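Side-chain contacts in elongation factor 1-beta (Pyrococcus horikoshii OT-3, PDB 7CSL), which probably promotes the exchange of GDP for GTP on elongation factor 1-alpha, regenerating the form that carries aminoacyl-tRNA to the ribosome: residues 4-9 against 65-70; 19-24 against 49-54; 23-28 against 41-46; 53-58 against 72-77. All blocks are in the same frame, centred on the assembly; numbering follows the deposited sequence.

Contact 1. Residues 4-9 against 65-70; sequences FNLVGV and YSFDEV
F67 lays its ring flat over the backbone of G8. The G8 CA stands 3.8 Å from the centroid of the F67 ring and only 9° off its normal, a CH-pi contact made over the middle of the face, while G8 N comes within 3.5 Å of F67 CZ on that same face. So close an approach depends on the glycine: a CB at position 8 would run into F67 CD2. L6 meets the ring differently. Its CG lies in the ring plane at the edge, 3.7 Å from F67 CE2, and its CD2 reaches CE2 obliquely at 3.6 Å. L6 CG is anti to the backbone N (chi1 -161°), which carries the branched end over to the ring. A leucine in place of F67 would probably leave G8 CA without its aromatic cover and open a gap beside L6 CG and CD2. One residue ahead of F67, S66 is the N-cap of the helix: its OG accepts from E69 N at 3.1 Å, fixing the first turn from which the ring projects. N5 and L6 both face G59 in a classic beta bulge at the start of strand 6-14. Helix 67-75 thus docks through F67 onto the sheet, the ring also touching V57 of strand 50-59 and V85 of strand 80-90, while L6 leans on V88.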
# COMPACT_ATOMS: atom_id res chain seq x y z
N PHE C 4 -20.52 -1.54 -7.30
CA PHE C 4 -19.14 -1.68 -6.75
C PHE C 4 -18.28 -0.47 -7.10
O PHE C 4 -18.42 0.10 -8.18
CB PHE C 4 -18.44 -2.94 -7.29
CG PHE C 4 -19.13 -4.22 -6.93
CD1 PHE C 4 -19.35 -4.56 -5.60
CD2 PHE C 4 -19.53 -5.10 -7.90
CE1 PHE C 4 -19.96 -5.74 -5.26
CE2 PHE C 4 -20.14 -6.28 -7.58
CZ PHE C 4 -20.37 -6.60 -6.26
N ASN C 5 -17.37 -0.11 -6.20
CA ASN C 5 -16.36 0.89 -6.55
C ASN C 5 -14.92 0.59 -6.08
O ASN C 5 -14.08 1.45 -6.21
CB ASN C 5 -16.82 2.26 -6.10
CG ASN C 5 -16.97 2.36 -4.61
OD1 ASN C 5 -16.63 1.45 -3.89
ND2 ASN C 5 -17.46 3.48 -4.13
N LEU C 6 -14.68 -0.62 -5.59
CA LEU C 6 -13.41 -1.02 -4.98
C LEU C 6 -13.04 -2.46 -5.43
O LEU C 6 -13.87 -3.35 -5.44
CB LEU C 6 -13.57 -0.97 -3.47
CG LEU C 6 -12.35 -0.91 -2.58
CD1 LEU C 6 -11.45 0.28 -2.96
CD2 LEU C 6 -12.81 -0.85 -1.13
N VAL C 7 -11.81 -2.63 -5.93
CA VAL C 7 -11.27 -3.95 -6.19
C VAL C 7 -10.19 -4.25 -5.14
O VAL C 7 -9.36 -3.41 -4.82
CB VAL C 7 -10.76 -4.06 -7.63
CG1 VAL C 7 -9.48 -3.28 -7.82
CG2 VAL C 7 -10.56 -5.51 -8.00
N GLY C 8 -10.24 -5.43 -4.55
CA GLY C 8 -9.15 -5.88 -3.66
C GLY C 8 -8.57 -7.17 -4.18
O GLY C 8 -9.32 -8.12 -4.42
N VAL C 9 -7.25 -7.23 -4.40
CA VAL C 9 -6.63 -8.48 -4.90
C VAL C 9 -6.26 -9.33 -3.71
O VAL C 9 -5.48 -8.86 -2.88
CB VAL C 9 -5.45 -8.18 -5.81
CG1 VAL C 9 -4.79 -9.47 -6.38
CG2 VAL C 9 -5.93 -7.27 -6.93
N TYR C 65 -17.55 -3.08 4.68
CA TYR C 65 -16.81 -3.87 3.68
C TYR C 65 -15.34 -4.02 4.08
O TYR C 65 -14.69 -3.08 4.55
CB TYR C 65 -16.91 -3.26 2.30
CG TYR C 65 -18.27 -3.35 1.64
CD1 TYR C 65 -19.36 -2.58 2.11
CD2 TYR C 65 -18.47 -4.13 0.51
CE1 TYR C 65 -20.59 -2.60 1.47
CE2 TYR C 65 -19.71 -4.18 -0.13
CZ TYR C 65 -20.77 -3.41 0.35
OH TYR C 65 -21.98 -3.49 -0.29
N SER C 66 -14.86 -5.23 3.90
CA SER C 66 -13.54 -5.61 4.30
C SER C 66 -13.12 -6.77 3.41
O SER C 66 -13.76 -7.83 3.39
CB SER C 66 -13.54 -6.03 5.76
OG SER C 66 -12.39 -6.73 6.09
N PHE C 67 -12.05 -6.58 2.65
CA PHE C 67 -11.43 -7.71 1.95
C PHE C 67 -10.73 -8.64 2.95
O PHE C 67 -10.60 -9.82 2.69
CB PHE C 67 -10.49 -7.22 0.83
CG PHE C 67 -11.19 -6.38 -0.18
CD1 PHE C 67 -12.21 -6.92 -0.97
CD2 PHE C 67 -10.90 -5.03 -0.29
CE1 PHE C 67 -12.89 -6.13 -1.87
CE2 PHE C 67 -11.58 -4.25 -1.20
CZ PHE C 67 -12.59 -4.81 -1.99
N ASP C 68 -10.35 -8.14 4.13
CA ASP C 68 -9.76 -8.99 5.16
C ASP C 68 -10.72 -10.08 5.64
O ASP C 68 -10.28 -11.17 5.97
CB ASP C 68 -9.30 -8.16 6.39
CG ASP C 68 -7.87 -7.59 6.25
OD1 ASP C 68 -7.32 -7.55 5.14
OD2 ASP C 68 -7.30 -7.18 7.27
N GLU C 69 -12.02 -9.79 5.66
CA GLU C 69 -13.01 -10.77 6.10
C GLU C 69 -13.22 -11.77 4.99
O GLU C 69 -13.49 -12.93 5.28
CB GLU C 69 -14.32 -10.11 6.54
CG GLU C 69 -14.18 -9.28 7.80
CD GLU C 69 -15.45 -8.52 8.21
OE1 GLU C 69 -16.52 -8.74 7.59
OE2 GLU C 69 -15.38 -7.69 9.15
N VAL C 70 -13.02 -11.36 3.72
CA VAL C 70 -13.18 -12.31 2.64
C VAL C 70 -12.01 -13.27 2.75
O VAL C 70 -12.22 -14.47 2.64
CB VAL C 70 -13.38 -11.69 1.25
CG1 VAL C 70 -13.68 -12.77 0.23
CG2 VAL C 70 -14.51 -10.70 1.25

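Contact 2. Residues 19-24 against 49-54; sequences VNLDEL and GLVALK
Helix 21-29, the first of the two helices that cover one face of the antiparallel sheet, sets its opening turn on strand 50-59 through a small group of aliphatic side chains. L21 divides its two methyls between two strand residues. The L21 side chain crosses that of V51 at about a right angle, its CD1 3.6 Å from V51 CB and close to V51 CG1, whereas CD2 of L21 lies 3.7 Å from L53 CD1. With CG anti to the carbonyl carbon (chi1 -58°), L21 points its fork at the strand, one methyl to V51 and the other to L53. One helical turn on, L24 CD2 meets the other L53 methyl, CD2, at 3.8 Å. L53 is therefore held from two sides of its own fork, CD1 by L21 and CD2 by L24. This is the helix-on-sheet layer of a ferredoxin-like fold, in which alternate strand residues face the helices; A52, between V51 and L53, points away from helix 21-29 and packs on R11 and M13 of strand 6-14. The contact also buries V51 O, which has no polar partner in the model and has L21 CD2 3.9 Å from it. The helix start is fixed by N20 at the N-cap. Its OD1 accepts from E23 N at 3.1 Å with an N-H...O angle of 157°, the donor standing well above the carbonyl plane of the amide. At the outer margin D22 forms a salt bridge with R43 of strand 37-47, and the R43 side chain also touches both L21 and V51.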
# COMPACT_ATOMS: atom_id res chain seq x y z
N VAL C 19 -1.99 -29.58 -4.83
CA VAL C 19 -3.40 -29.17 -4.70
C VAL C 19 -4.03 -28.99 -6.09
O VAL C 19 -3.45 -28.39 -6.98
CB VAL C 19 -3.56 -27.85 -3.88
CG1 VAL C 19 -5.00 -27.34 -3.93
CG2 VAL C 19 -3.13 -28.06 -2.43
N ASN C 20 -5.22 -29.55 -6.25
CA ASN C 20 -6.03 -29.34 -7.42
C ASN C 20 -6.56 -27.90 -7.35
O ASN C 20 -7.43 -27.59 -6.55
CB ASN C 20 -7.16 -30.35 -7.45
CG ASN C 20 -7.94 -30.33 -8.75
OD1 ASN C 20 -8.21 -29.28 -9.33
ND2 ASN C 20 -8.33 -31.52 -9.19
N LEU C 21 -6.02 -27.04 -8.21
CA LEU C 21 -6.33 -25.61 -8.19
C LEU C 21 -7.70 -25.31 -8.82
O LEU C 21 -8.35 -24.33 -8.43
CB LEU C 21 -5.21 -24.82 -8.88
CG LEU C 21 -3.80 -24.99 -8.28
CD1 LEU C 21 -2.70 -24.51 -9.24
CD2 LEU C 21 -3.68 -24.31 -6.92
N ASP C 22 -8.17 -26.16 -9.76
CA ASP C 22 -9.54 -26.01 -10.32
C ASP C 22 -10.60 -26.28 -9.23
O ASP C 22 -11.63 -25.58 -9.13
CB ASP C 22 -9.75 -26.94 -11.54
CG ASP C 22 -8.79 -26.63 -12.71
OD1 ASP C 22 -8.44 -25.44 -12.95
OD2 ASP C 22 -8.38 -27.57 -13.40
N GLU C 23 -10.34 -27.27 -8.41
CA GLU C 23 -11.22 -27.66 -7.32
C GLU C 23 -11.23 -26.60 -6.24
O GLU C 23 -12.29 -26.27 -5.70
CB GLU C 23 -10.73 -28.99 -6.75
CG GLU C 23 -11.57 -29.58 -5.64
CD GLU C 23 -10.99 -30.91 -5.15
OE1 GLU C 23 -10.87 -31.08 -3.92
OE2 GLU C 23 -10.61 -31.76 -6.01
N LEU C 24 -10.03 -26.08 -5.93
CA LEU C 24 -9.83 -25.07 -4.91
C LEU C 24 -10.47 -23.73 -5.33
O LEU C 24 -11.23 -23.11 -4.56
CB LEU C 24 -8.32 -24.90 -4.58
CG LEU C 24 -8.00 -23.75 -3.63
CD1 LEU C 24 -8.60 -24.05 -2.26
CD2 LEU C 24 -6.51 -23.52 -3.50
N GLY C 49 6.76 -25.17 -7.72
CA GLY C 49 5.52 -25.77 -8.11
C GLY C 49 4.31 -25.23 -7.43
O GLY C 49 3.22 -25.57 -7.83
N LEU C 50 4.51 -24.37 -6.42
CA LEU C 50 3.42 -23.64 -5.78
C LEU C 50 2.84 -22.58 -6.73
O LEU C 50 3.55 -21.77 -7.28
CB LEU C 50 3.92 -22.94 -4.52
CG LEU C 50 4.49 -23.84 -3.42
CD1 LEU C 50 5.41 -23.06 -2.53
CD2 LEU C 50 3.40 -24.53 -2.63
N VAL C 51 1.53 -22.59 -6.90
CA VAL C 51 0.83 -21.63 -7.73
C VAL C 51 -0.19 -20.91 -6.86
O VAL C 51 -1.05 -21.55 -6.28
CB VAL C 51 0.19 -22.32 -8.92
CG1 VAL C 51 -0.60 -21.32 -9.77
CG2 VAL C 51 1.29 -22.99 -9.77
N ALA C 52 -0.07 -19.59 -6.74
CA ALA C 52 -1.09 -18.79 -6.06
C ALA C 52 -2.32 -18.56 -6.98
O ALA C 52 -2.21 -18.53 -8.22
CB ALA C 52 -0.52 -17.46 -5.62
N LEU C 53 -3.48 -18.46 -6.35
CA LEU C 53 -4.71 -17.99 -6.98
C LEU C 53 -4.87 -16.53 -6.51
O LEU C 53 -4.87 -16.26 -5.30
CB LEU C 53 -5.90 -18.79 -6.52
CG LEU C 53 -6.29 -20.14 -7.15
CD1 LEU C 53 -5.13 -20.99 -7.57
CD2 LEU C 53 -7.17 -20.89 -6.18
N LYS C 54 -5.03 -15.62 -7.46
CA LYS C 54 -5.28 -14.19 -7.18
C LYS C 54 -6.70 -13.81 -7.58
O LYS C 54 -7.04 -13.76 -8.74
CB LYS C 54 -4.22 -13.35 -7.88
CG LYS C 54 -2.90 -13.36 -7.12
CD LYS C 54 -1.74 -12.87 -7.98
CE LYS C 54 -1.83 -11.41 -8.37
NZ LYS C 54 -2.38 -11.20 -9.74

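Contact 3. Residues 23-28 against 41-46; sequences ELEEKL and VEREPI
E25 and R43 are joined by a salt bridge, with NH2 of R43 donating to OE1 of E25 at 3.1 Å along a nearly straight path (170°). The carboxylate oxygen sits at the guanidinium edge, almost in its plane, and is met nearly end-on to its C-O bond; the two flat groups themselves stand 85° apart. A water adds a second link. It donates to E25 OE1 at 2.8 Å and accepts from R43 NE at 2.9 Å, so that OE1 takes two donors, NH2 directly and the water that NE holds. The same R43 NH2 also forms a salt bridge with D22, its stronger partner, one helical turn before. E25 OE2 is satisfied separately, by a salt bridge to K29 further along the helix. The rest is van der Waals contact: the carboxylate end lies against V41, with E25 CD 4.1 Å from V41 CG1 and OE2 3.9 Å from V41 CB. The glutamate can rest on the valine while reaching the arginine because it is stretched out, with CG anti to the backbone N (chi1 -174°). With an alanine here K29 is likely to lose its carboxylate mate, V41 its cover, and R43, then held by D22, would be freer to turn. The strand's other acidic residues are paired apart from the helix, E42 with K40 and E44 with R11. The contact thus ties the outward flank of helix 21-29 to strand 37-47, an outermost strand of the sheet within this chain, while L28 turns inward onto strands 50-59 and 6-14.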
# COMPACT_ATOMS: atom_id res chain seq x y z
N GLU C 23 -10.34 -27.27 -8.41
CA GLU C 23 -11.22 -27.66 -7.32
C GLU C 23 -11.23 -26.60 -6.24
O GLU C 23 -12.29 -26.27 -5.70
CB GLU C 23 -10.73 -28.99 -6.75
CG GLU C 23 -11.57 -29.58 -5.64
CD GLU C 23 -10.99 -30.91 -5.15
OE1 GLU C 23 -10.87 -31.08 -3.92
OE2 GLU C 23 -10.61 -31.76 -6.01
N LEU C 24 -10.03 -26.08 -5.93
CA LEU C 24 -9.83 -25.07 -4.91
C LEU C 24 -10.47 -23.73 -5.33
O LEU C 24 -11.23 -23.11 -4.56
CB LEU C 24 -8.32 -24.90 -4.58
CG LEU C 24 -8.00 -23.75 -3.63
CD1 LEU C 24 -8.60 -24.05 -2.26
CD2 LEU C 24 -6.51 -23.52 -3.50
N GLU C 25 -10.24 -23.32 -6.56
CA GLU C 25 -10.89 -22.12 -7.09
C GLU C 25 -12.40 -22.17 -6.91
O GLU C 25 -13.00 -21.23 -6.40
CB GLU C 25 -10.57 -21.94 -8.56
CG GLU C 25 -11.08 -20.64 -9.18
CD GLU C 25 -10.66 -20.52 -10.62
OE1 GLU C 25 -9.55 -21.02 -10.93
OE2 GLU C 25 -11.42 -19.94 -11.44
N GLU C 26 -12.99 -23.29 -7.33
CA GLU C 26 -14.43 -23.48 -7.26
C GLU C 26 -14.96 -23.35 -5.83
O GLU C 26 -16.06 -22.83 -5.64
CB GLU C 26 -14.84 -24.86 -7.86
CG GLU C 26 -16.31 -24.96 -8.23
CD GLU C 26 -16.86 -26.40 -8.25
OE1 GLU C 26 -16.37 -27.22 -9.06
OE2 GLU C 26 -17.79 -26.69 -7.46
N LYS C 27 -14.19 -23.85 -4.86
CA LYS C 27 -14.59 -23.83 -3.44
C LYS C 27 -14.49 -22.45 -2.85
O LYS C 27 -15.35 -22.01 -2.05
CB LYS C 27 -13.72 -24.79 -2.59
CG LYS C 27 -14.30 -26.19 -2.44
CD LYS C 27 -13.23 -27.27 -2.33
CE LYS C 27 -13.78 -28.61 -1.82
NZ LYS C 27 -13.45 -28.85 -0.37
N LEU C 28 -13.40 -21.77 -3.19
CA LEU C 28 -13.18 -20.40 -2.75
C LEU C 28 -14.25 -19.47 -3.31
O LEU C 28 -14.72 -18.58 -2.62
CB LEU C 28 -11.82 -19.93 -3.24
CG LEU C 28 -10.67 -20.62 -2.55
CD1 LEU C 28 -9.37 -20.34 -3.34
CD2 LEU C 28 -10.58 -20.16 -1.11
N VAL C 41 -10.22 -14.45 -11.58
CA VAL C 41 -9.23 -15.18 -10.83
C VAL C 41 -8.06 -15.40 -11.77
O VAL C 41 -8.26 -15.88 -12.87
CB VAL C 41 -9.78 -16.53 -10.33
CG1 VAL C 41 -8.82 -17.14 -9.32
CG2 VAL C 41 -11.13 -16.34 -9.67
N GLU C 42 -6.85 -15.05 -11.33
CA GLU C 42 -5.66 -15.33 -12.07
C GLU C 42 -4.80 -16.30 -11.29
O GLU C 42 -4.84 -16.33 -10.07
CB GLU C 42 -4.89 -14.06 -12.34
CG GLU C 42 -5.75 -13.03 -13.03
CD GLU C 42 -4.94 -12.03 -13.79
OE1 GLU C 42 -4.04 -11.42 -13.18
OE2 GLU C 42 -5.24 -11.86 -14.98
N ARG C 43 -4.00 -17.08 -12.02
CA ARG C 43 -3.02 -17.97 -11.42
C ARG C 43 -1.65 -17.37 -11.60
O ARG C 43 -1.31 -16.88 -12.69
CB ARG C 43 -3.12 -19.36 -12.03
CG ARG C 43 -4.52 -19.88 -11.94
CD ARG C 43 -4.60 -21.37 -12.08
NE ARG C 43 -5.96 -21.82 -11.81
CZ ARG C 43 -6.42 -23.06 -12.01
NH1 ARG C 43 -5.63 -24.02 -12.49
NH2 ARG C 43 -7.69 -23.33 -11.72
N GLU C 44 -0.88 -17.39 -10.52
CA GLU C 44 0.46 -16.84 -10.53
C GLU C 44 1.43 -17.85 -9.91
O GLU C 44 1.38 -18.10 -8.66
CB GLU C 44 0.54 -15.49 -9.80
CG GLU C 44 1.74 -14.65 -10.24
CD GLU C 44 2.18 -13.62 -9.21
OE1 GLU C 44 1.48 -13.39 -8.22
OE2 GLU C 44 3.25 -13.01 -9.42
N PRO C 45 2.34 -18.41 -10.75
CA PRO C 45 3.30 -19.37 -10.23
C PRO C 45 4.27 -18.66 -9.37
O PRO C 45 4.70 -17.58 -9.70
CB PRO C 45 4.00 -19.91 -11.51
CG PRO C 45 3.90 -18.76 -12.49
CD PRO C 45 2.59 -18.10 -12.18
N ILE C 46 4.63 -19.27 -8.26
CA ILE C 46 5.58 -18.67 -7.31
C ILE C 46 6.93 -19.37 -7.35
O ILE C 46 7.90 -18.84 -7.91
CB ILE C 46 4.99 -18.70 -5.86
CG1 ILE C 46 3.52 -18.24 -5.88
CG2 ILE C 46 5.89 -17.94 -4.92
CD1 ILE C 46 3.29 -16.80 -6.31
O HOH W 1 -7.60 -19.49 -12.30

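Contact 4. Residues 53-58 against 72-77; sequences LKFYVL and EKFEEV
In this ferredoxin-like fold, strand 50-59 runs through the inside of the sheet, and F55 and F74 join it to helix 67-75 lying above. The aromatic contact is an edge-to-face pair, tilted rather than square: the ring planes are inclined at 54° and the centroids lie 4.9 Å apart. The edge of F74 comes down over one face of F55, with CE2 of F74 3.9 Å from F55 CG and CZ of F74 4.0 Å from F55 CD2, so the contact is displaced toward the rim of the F55 ring. With chi2 at 5° the CA-CB bond lies almost in the plane of the F74 ring, presenting the CE2-CZ edge to the strand. Apolar packing continues around both rings. V12 of strand 6-14 and L28 of helix 21-29 touch each of them, L38 and V41 border F55, and I10, V31 and I32 border F74; this pair therefore belongs to the core shared by the two helices and the sheet. Backbone hydrogen bonds are local to each segment. V77 N binds F74 O at 3.1 Å, and Y56 is the centre of an inverse gamma turn whose bond from V57 N to F55 O is weak. The polar strand side chains K54 and Y56 alternate with F55 and lie on the opposite face of the sheet, where Y56 packs on an apolar side chain of the other protein chain. There K54 NZ donates to Y56 OH at 2.8 Å.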
# COMPACT_ATOMS: atom_id res chain seq x y z
N LEU C 53 -3.48 -18.46 -6.35
CA LEU C 53 -4.71 -17.99 -6.98
C LEU C 53 -4.87 -16.53 -6.51
O LEU C 53 -4.87 -16.26 -5.30
CB LEU C 53 -5.90 -18.79 -6.52
CG LEU C 53 -6.29 -20.14 -7.15
CD1 LEU C 53 -5.13 -20.99 -7.57
CD2 LEU C 53 -7.17 -20.89 -6.18
N LYS C 54 -5.03 -15.62 -7.46
CA LYS C 54 -5.28 -14.19 -7.18
C LYS C 54 -6.70 -13.81 -7.58
O LYS C 54 -7.04 -13.76 -8.74
CB LYS C 54 -4.22 -13.35 -7.88
CG LYS C 54 -2.90 -13.36 -7.12
CD LYS C 54 -1.74 -12.87 -7.98
CE LYS C 54 -1.83 -11.41 -8.37
NZ LYS C 54 -2.38 -11.20 -9.74
N PHE C 55 -7.53 -13.61 -6.56
CA PHE C 55 -8.92 -13.23 -6.66
C PHE C 55 -9.09 -11.71 -6.67
O PHE C 55 -8.75 -11.04 -5.72
CB PHE C 55 -9.69 -13.81 -5.47
CG PHE C 55 -9.89 -15.31 -5.55
CD1 PHE C 55 -8.85 -16.18 -5.30
CD2 PHE C 55 -11.14 -15.85 -5.89
CE1 PHE C 55 -9.06 -17.55 -5.37
CE2 PHE C 55 -11.34 -17.21 -5.96
CZ PHE C 55 -10.31 -18.05 -5.73
N TYR C 56 -9.66 -11.20 -7.75
CA TYR C 56 -9.98 -9.77 -7.89
C TYR C 56 -11.39 -9.58 -7.32
O TYR C 56 -12.39 -9.65 -8.04
CB TYR C 56 -9.83 -9.35 -9.33
CG TYR C 56 -8.39 -9.37 -9.75
CD1 TYR C 56 -7.70 -10.59 -9.88
CD2 TYR C 56 -7.69 -8.20 -9.96
CE1 TYR C 56 -6.35 -10.63 -10.20
CE2 TYR C 56 -6.33 -8.23 -10.32
CZ TYR C 56 -5.67 -9.45 -10.44
OH TYR C 56 -4.32 -9.52 -10.78
N VAL C 57 -11.44 -9.37 -6.01
CA VAL C 57 -12.73 -9.23 -5.31
C VAL C 57 -13.25 -7.80 -5.48
O VAL C 57 -12.51 -6.87 -5.22
CB VAL C 57 -12.58 -9.58 -3.82
CG1 VAL C 57 -13.93 -9.60 -3.09
CG2 VAL C 57 -11.94 -10.97 -3.65
N LEU C 58 -14.53 -7.67 -5.84
CA LEU C 58 -15.23 -6.41 -5.95
C LEU C 58 -15.96 -6.09 -4.65
O LEU C 58 -16.64 -6.94 -4.04
CB LEU C 58 -16.25 -6.44 -7.10
CG LEU C 58 -15.64 -6.87 -8.43
CD1 LEU C 58 -16.70 -7.09 -9.49
CD2 LEU C 58 -14.58 -5.84 -8.85
N GLU C 72 -10.41 -14.26 5.43
CA GLU C 72 -10.70 -15.25 6.50
C GLU C 72 -11.63 -16.38 6.04
O GLU C 72 -11.43 -17.52 6.38
CB GLU C 72 -11.34 -14.60 7.74
CG GLU C 72 -10.62 -13.39 8.31
CD GLU C 72 -9.11 -13.47 8.24
OE1 GLU C 72 -8.56 -14.56 8.49
OE2 GLU C 72 -8.46 -12.44 7.95
N LYS C 73 -12.64 -16.06 5.25
CA LYS C 73 -13.49 -17.10 4.71
C LYS C 73 -12.69 -18.06 3.86
O LYS C 73 -12.77 -19.26 4.05
CB LYS C 73 -14.72 -16.52 3.99
CG LYS C 73 -15.65 -15.79 4.95
CD LYS C 73 -16.37 -16.73 5.93
CE LYS C 73 -17.19 -15.96 6.96
NZ LYS C 73 -17.78 -16.90 7.95
N PHE C 74 -11.82 -17.50 3.02
CA PHE C 74 -10.83 -18.26 2.25
C PHE C 74 -9.86 -19.13 3.08
O PHE C 74 -9.57 -20.27 2.69
CB PHE C 74 -9.97 -17.29 1.43
CG PHE C 74 -10.62 -16.67 0.24
CD1 PHE C 74 -11.95 -16.85 -0.08
CD2 PHE C 74 -9.84 -15.84 -0.58
CE1 PHE C 74 -12.49 -16.24 -1.18
CE2 PHE C 74 -10.39 -15.22 -1.69
CZ PHE C 74 -11.73 -15.42 -1.98
N GLU C 75 -9.36 -18.62 4.20
CA GLU C 75 -8.46 -19.40 5.05
C GLU C 75 -9.12 -20.63 5.72
O GLU C 75 -8.43 -21.53 6.20
CB GLU C 75 -7.75 -18.48 6.07
CG GLU C 75 -6.65 -17.59 5.44
CD GLU C 75 -5.76 -16.86 6.46
OE1 GLU C 75 -6.11 -16.87 7.65
OE2 GLU C 75 -4.69 -16.28 6.09
N GLU C 76 -10.45 -20.68 5.74
CA GLU C 76 -11.16 -21.83 6.27
C GLU C 76 -11.27 -22.95 5.23
O GLU C 76 -11.50 -24.10 5.61
CB GLU C 76 -12.56 -21.42 6.77
CG GLU C 76 -12.53 -20.56 8.04
CD GLU C 76 -13.77 -19.67 8.27
OE1 GLU C 76 -14.74 -19.73 7.48
OE2 GLU C 76 -13.77 -18.90 9.26
N VAL C 77 -11.10 -22.64 3.94
CA VAL C 77 -11.29 -23.64 2.89
C VAL C 77 -10.13 -24.64 2.83
O VAL C 77 -8.96 -24.28 3.07
CB VAL C 77 -11.53 -22.99 1.51
CG1 VAL C 77 -11.63 -24.02 0.39
CG2 VAL C 77 -12.79 -22.15 1.54

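All four contacts lie on one face of the four-stranded sheet, where the two helices of the ferredoxin-like fold rest side by side. Contacts 2 and 3 share helix 21-29, their centres about 4 Å apart, and are bridged by the D22-R43 salt bridge; contacts 1 and 4 share helix 67-75, with centres about 10 Å apart, and meet where G8 N probably bonds to V57 O. Contacts 1 and 2, about 21 Å apart between centres, fall on opposite sides of the chain's centre. Along the chain, contacts 2 and 3 are nested within the loop closed by contact 1, whereas contact 4 crosses it. Together they fasten both helices to the sheet of the exchange domain.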